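PDB 4YK3: BepE protein from Bartonella henselae str. Houston-1, which is a Bartonella effector translocated by the VirB type IV secretion system; its BID domain, the part described here, probably serves in recognition for secretion. Local coordinates for residues Met28-Val34 with Ala119-Gln124; Gln38-Met42 with Leu55-Met59. All coordinates share one frame; numbering follows the deposited sequence.

Overall arrangement
Both contacts belong to the BID domain, a four-helix bundle topped with a hook, and both use helix 32-49. Contact 1 joins the junction of helices 21-30 and 32-49 to the long helix 97-129, across 84 intervening residues; contact 2, whose segments are separated by only 12 residues, pairs the middle of helix 32-49 with the start of helix 56-64. In chain order the two segments of contact 2 fall between those of contact 1. The centres of the contacts lie about 13 Å apart, contact 2 at about 4 Å from the centre of the chain and contact 1 at about 12 Å. Helix 32-49 is thus held against the next helix in sequence and one far along the chain at successive levels.

Contact 1 (Met28-Val34 with Ala119-Gln124); sequences MQHNPLV and AVTQAQ
Apolar packing carries most of this contact, with M28 and V34 of 28-34 reaching V120 and A123 of helix 97-129. M28 bends at chi3 (-63°), which turns its CE to 3.9 Å from V120 CG1, while the sulfur stays over the helix backbone: M28 SD is 3.4 Å from V120 O and 3.8 Å from A123 CB. The two side chains, M28 and V120, meet at about a right angle. V34 touches with one branch, CG2, which lies 4.2 Å from V120 CG2 and also approaches the A119 carbonyl. One residue before V34, L33 CB sits 4.2 Å from A119 CB, and the small alanines A119 and A123 let the backbones come close, V34 CA to A119 CA being 5.8 Å.

The place is a helix-to-helix junction in the BID four-helix bundle: helix 21-30 ends, the chain turns at N31, and helix 32-49 begins. L63 of helix 56-64 touches M28, V34 and V120, so a third helix shares this buried core.

The side-chain hydrogen bond within these segments lies at the turn. N31, the N-cap, accepts from V34 N through OD1 (3.1 Å, N-H...O angle 156°), with the donor tilted 17° from the carbonyl plane. The other end of the same amide faces the partner helix, N31 ND2 resting 3.9 Å from A123 CB.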
loop_
_atom_site.group_PDB
_atom_site.type_symbol
_atom_site.label_atom_id
_atom_site.label_comp_id
_atom_site.label_asym_id
_atom_site.label_seq_id
_atom_site.Cartn_x
_atom_site.Cartn_y
_atom_site.Cartn_z
ATOM N N MET A 28 2.363 -14.816 0.549
ATOM C CA MET A 28 2.126 -13.531 -0.102
ATOM C C MET A 28 3.222 -12.506 0.181
ATOM O O MET A 28 3.355 -11.530 -0.550
ATOM C CB MET A 28 0.771 -12.975 0.315
ATOM C CG MET A 28 -0.388 -13.867 -0.105
ATOM S SD MET A 28 -1.942 -12.964 -0.124
ATOM C CE MET A 28 -2.102 -12.534 1.616
ATOM N N GLN A 29 4.012 -12.731 1.226
ATOM C CA GLN A 29 5.126 -11.840 1.543
ATOM C C GLN A 29 6.144 -11.802 0.403
ATOM O O GLN A 29 6.719 -10.762 0.113
ATOM C CB GLN A 29 5.806 -12.274 2.841
ATOM N N HIS A 30 6.340 -12.939 -0.254
ATOM C CA HIS A 30 7.332 -13.054 -1.317
ATOM C C HIS A 30 6.753 -12.841 -2.711
ATOM O O HIS A 30 7.500 -12.776 -3.688
ATOM C CB HIS A 30 8.005 -14.421 -1.251
ATOM C CG HIS A 30 8.420 -14.811 0.129
ATOM N ND1 HIS A 30 9.343 -14.092 0.859
ATOM C CD2 HIS A 30 8.026 -15.835 0.923
ATOM C CE1 HIS A 30 9.505 -14.661 2.041
ATOM N NE2 HIS A 30 8.718 -15.721 2.104
ATOM N N ASN A 31 5.429 -12.757 -2.809
ATOM C CA ASN A 31 4.792 -12.541 -4.101
ATOM C C ASN A 31 5.394 -11.303 -4.758
ATOM O O ASN A 31 5.460 -10.238 -4.136
ATOM C CB ASN A 31 3.279 -12.388 -3.936
ATOM C CG ASN A 31 2.556 -12.215 -5.260
ATOM O OD1 ASN A 31 2.600 -11.142 -5.867
ATOM N ND2 ASN A 31 1.873 -13.272 -5.711
ATOM N N PRO A 32 5.848 -11.445 -6.012
ATOM C CA PRO A 32 6.525 -10.337 -6.692
ATOM C C PRO A 32 5.672 -9.077 -6.805
ATOM O O PRO A 32 6.178 -7.995 -6.523
ATOM C CB PRO A 32 6.847 -10.913 -8.084
ATOM C CG PRO A 32 6.060 -12.189 -8.192
ATOM C CD PRO A 32 5.887 -12.689 -6.807
ATOM N N LEU A 33 4.409 -9.207 -7.194
ATOM C CA LEU A 33 3.558 -8.031 -7.301
ATOM C C LEU A 33 3.315 -7.384 -5.933
ATOM O O LEU A 33 3.273 -6.163 -5.809
ATOM C CB LEU A 33 2.226 -8.387 -7.938
ATOM C CG LEU A 33 2.272 -9.013 -9.323
ATOM C CD1 LEU A 33 0.862 -9.385 -9.723
ATOM C CD2 LEU A 33 2.882 -8.035 -10.314
ATOM N N VAL A 34 3.135 -8.210 -4.911
ATOM C CA VAL A 34 2.847 -7.702 -3.577
ATOM C C VAL A 34 4.036 -6.902 -3.082
ATOM O O VAL A 34 3.881 -5.778 -2.606
ATOM C CB VAL A 34 2.493 -8.854 -2.626
ATOM C CG1 VAL A 34 2.502 -8.391 -1.156
ATOM C CG2 VAL A 34 1.144 -9.432 -3.024
ATOM N N ALA A 119 -3.486 -6.588 -5.446
ATOM C CA ALA A 119 -2.531 -7.676 -5.652
ATOM C C ALA A 119 -2.596 -8.669 -4.493
ATOM O O ALA A 119 -2.506 -9.878 -4.700
ATOM C CB ALA A 119 -1.132 -7.140 -5.812
ATOM N N VAL A 120 -2.752 -8.154 -3.276
ATOM C CA VAL A 120 -2.904 -9.009 -2.101
ATOM C C VAL A 120 -4.166 -9.863 -2.210
ATOM O O VAL A 120 -4.149 -11.074 -1.958
ATOM C CB VAL A 120 -2.943 -8.183 -0.793
ATOM C CG1 VAL A 120 -3.362 -9.074 0.366
ATOM C CG2 VAL A 120 -1.592 -7.532 -0.516
ATOM N N THR A 121 -5.270 -9.226 -2.566
ATOM C CA THR A 121 -6.524 -9.945 -2.739
ATOM C C THR A 121 -6.400 -10.967 -3.874
ATOM O O THR A 121 -6.837 -12.103 -3.752
ATOM C CB THR A 121 -7.681 -8.960 -3.019
ATOM O OG1 THR A 121 -8.001 -8.263 -1.805
ATOM C CG2 THR A 121 -8.925 -9.700 -3.537
ATOM N N GLN A 122 -5.758 -10.562 -4.960
ATOM C CA GLN A 122 -5.598 -11.431 -6.123
ATOM C C GLN A 122 -4.686 -12.612 -5.802
ATOM O O GLN A 122 -4.852 -13.699 -6.343
ATOM C CB GLN A 122 -5.057 -10.607 -7.287
ATOM C CG GLN A 122 -4.717 -11.337 -8.556
ATOM C CD GLN A 122 -4.230 -10.367 -9.629
ATOM O OE1 GLN A 122 -4.864 -10.216 -10.674
ATOM N NE2 GLN A 122 -3.112 -9.686 -9.359
ATOM N N ALA A 123 -3.737 -12.407 -4.893
ATOM C CA ALA A 123 -2.791 -13.469 -4.561
ATOM C C ALA A 123 -3.445 -14.490 -3.653
ATOM O O ALA A 123 -3.230 -15.691 -3.819
ATOM C CB ALA A 123 -1.538 -12.899 -3.900
ATOM N N GLN A 124 -4.233 -14.003 -2.692
ATOM C CA GLN A 124 -4.939 -14.877 -1.756
ATOM C C GLN A 124 -5.862 -15.805 -2.519
ATOM O O GLN A 124 -5.961 -16.992 -2.223
ATOM C CB GLN A 124 -5.757 -14.076 -0.735
ATOM C CG GLN A 124 -6.555 -14.981 0.212
ATOM C CD GLN A 124 -7.539 -14.227 1.094
ATOM O OE1 GLN A 124 -8.283 -13.362 0.625
ATOM N NE2 GLN A 124 -7.539 -14.552 2.387
#

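Contact 2 (Gln38-Met42 with Leu55-Met59); sequences QQEVM and LKEKM
The segments 38-42 and 55-59 run antiparallel, Q38 facing M59 (CA to CA 7.4 Å) and M42 facing L55 (7.3 Å), a nearly constant separation over one helical turn. L55 is the N-cap residue of helix 56-64, and the pair forms a helical hairpin within the four-helix bundle of the BID domain, helix 32-49 returning through a short connection into helix 56-64.

M59 is the central side chain. It meets V41 tip to tip, its SD 3.5 Å from V41 CG1, and the bend at chi3 (-68°) brings the terminal methyl back across Q38, which it crosses at about a right angle; M59 CE is 3.7 Å from Q38 NE2. The same methyl approaches M42 CG. The same CG1 branch of V41 also reaches L55 CD1 at 4.1 Å. A112 and L113 of helix 97-129 touch V41 as well, which places this valine between helices, and M59 O is hydrogen-bonded by Y116 OH of that long helix.

Toward the more exposed edge, M42 lies obliquely over the aliphatic part of K56, its CE 3.6 Å from K56 CD, so the lysine contributes methylenes here. Q38 is bent at chi2 (-86°), and its amide is held at both ends. Its OE1 accepts from Q39 NE2 in the carbonyl plane, although the N-H...O angle is only 136°. At the other end a water bridges the helices, accepting from Q38 NE2 at 3.0 Å and donating to K56 O at 2.7 Å.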
loop_
_atom_site.group_PDB
_atom_site.type_symbol
_atom_site.label_atom_id
_atom_site.label_comp_id
_atom_site.label_asym_id
_atom_site.label_seq_id
_atom_site.Cartn_x
_atom_site.Cartn_y
_atom_site.Cartn_z
ATOM N N GLN A 38 4.178 -2.845 -2.509
ATOM C CA GLN A 38 4.530 -2.448 -1.156
ATOM C C GLN A 38 5.623 -1.387 -1.194
ATOM O O GLN A 38 5.477 -0.311 -0.600
ATOM C CB GLN A 38 4.986 -3.661 -0.344
ATOM C CG GLN A 38 5.047 -3.438 1.164
ATOM C CD GLN A 38 6.362 -2.847 1.608
ATOM O OE1 GLN A 38 7.312 -2.785 0.831
ATOM N NE2 GLN A 38 6.428 -2.407 2.867
ATOM N N GLN A 39 6.710 -1.692 -1.901
ATOM C CA GLN A 39 7.790 -0.732 -2.098
ATOM C C GLN A 39 7.318 0.567 -2.750
ATOM O O GLN A 39 7.811 1.652 -2.423
ATOM C CB GLN A 39 8.903 -1.344 -2.932
ATOM C CG GLN A 39 9.691 -2.408 -2.195
ATOM C CD GLN A 39 10.329 -1.872 -0.926
ATOM O OE1 GLN A 39 11.311 -1.127 -0.975
ATOM N NE2 GLN A 39 9.776 -2.252 0.222
ATOM N N GLU A 40 6.361 0.449 -3.663
ATOM C CA GLU A 40 5.790 1.611 -4.342
ATOM C C GLU A 40 5.014 2.507 -3.376
ATOM O O GLU A 40 5.141 3.733 -3.395
ATOM C CB GLU A 40 4.869 1.151 -5.474
ATOM C CG GLU A 40 4.569 2.214 -6.484
ATOM C CD GLU A 40 5.730 2.460 -7.418
ATOM O OE1 GLU A 40 6.581 1.558 -7.530
ATOM O OE2 GLU A 40 5.784 3.551 -8.029
ATOM N N VAL A 41 4.184 1.879 -2.547
ATOM C CA VAL A 41 3.451 2.594 -1.518
ATOM C C VAL A 41 4.429 3.350 -0.611
ATOM O O VAL A 41 4.193 4.508 -0.300
ATOM C CB VAL A 41 2.558 1.626 -0.712
ATOM C CG1 VAL A 41 2.010 2.297 0.554
ATOM C CG2 VAL A 41 1.408 1.123 -1.588
ATOM N N MET A 42 5.525 2.708 -0.197
ATOM C CA MET A 42 6.445 3.374 0.728
ATOM C C MET A 42 7.099 4.583 0.073
ATOM O O MET A 42 7.326 5.607 0.726
ATOM C CB MET A 42 7.528 2.418 1.230
ATOM C CG MET A 42 6.986 1.269 2.060
ATOM S SD MET A 42 8.271 0.129 2.585
ATOM C CE MET A 42 9.346 1.218 3.528
ATOM N N LEU A 55 2.509 3.793 6.272
ATOM C CA LEU A 55 1.531 2.743 6.025
ATOM C C LEU A 55 2.102 1.327 6.160
ATOM O O LEU A 55 1.434 0.339 5.813
ATOM C CB LEU A 55 0.929 2.926 4.627
ATOM C CG LEU A 55 -0.058 4.083 4.505
ATOM C CD1 LEU A 55 -0.610 4.163 3.094
ATOM C CD2 LEU A 55 -1.184 3.904 5.510
ATOM N N LYS A 56 3.329 1.209 6.647
ATOM C CA LYS A 56 3.966 -0.109 6.668
ATOM C C LYS A 56 3.198 -1.134 7.502
ATOM O O LYS A 56 2.934 -2.264 7.043
ATOM C CB LYS A 56 5.396 -0.001 7.174
ATOM C CG LYS A 56 6.364 0.486 6.110
ATOM C CD LYS A 56 7.776 0.236 6.571
ATOM C CE LYS A 56 7.933 -1.199 6.978
ATOM N NZ LYS A 56 9.363 -1.543 7.239
ATOM N N GLU A 57 2.834 -0.731 8.710
ATOM C CA GLU A 57 2.092 -1.590 9.625
ATOM C C GLU A 57 0.751 -2.039 9.031
ATOM O O GLU A 57 0.409 -3.227 9.057
ATOM C CB GLU A 57 1.869 -0.858 10.945
ATOM C CG GLU A 57 1.243 -1.688 12.047
ATOM C CD GLU A 57 1.393 -1.025 13.407
ATOM O OE1 GLU A 57 0.883 0.104 13.587
ATOM O OE2 GLU A 57 2.048 -1.625 14.285
ATOM N N LYS A 58 0.001 -1.094 8.476
ATOM C CA LYS A 58 -1.304 -1.406 7.920
ATOM C C LYS A 58 -1.197 -2.309 6.689
ATOM O O LYS A 58 -2.083 -3.113 6.441
ATOM C CB LYS A 58 -2.068 -0.128 7.574
ATOM C CG LYS A 58 -2.575 0.634 8.802
ATOM C CD LYS A 58 -3.889 1.354 8.531
ATOM C CE LYS A 58 -4.404 2.051 9.786
ATOM N NZ LYS A 58 -5.785 2.594 9.616
ATOM N N MET A 59 -0.125 -2.171 5.916
ATOM C CA MET A 59 0.057 -3.040 4.766
ATOM C C MET A 59 0.344 -4.467 5.228
ATOM O O MET A 59 -0.100 -5.421 4.593
ATOM C CB MET A 59 1.173 -2.526 3.855
ATOM C CG MET A 59 0.723 -1.399 2.929
ATOM S SD MET A 59 1.956 -1.058 1.674
ATOM C CE MET A 59 3.313 -0.377 2.663
HETATM O O HOH W 1 4.421 -3.268 4.990
#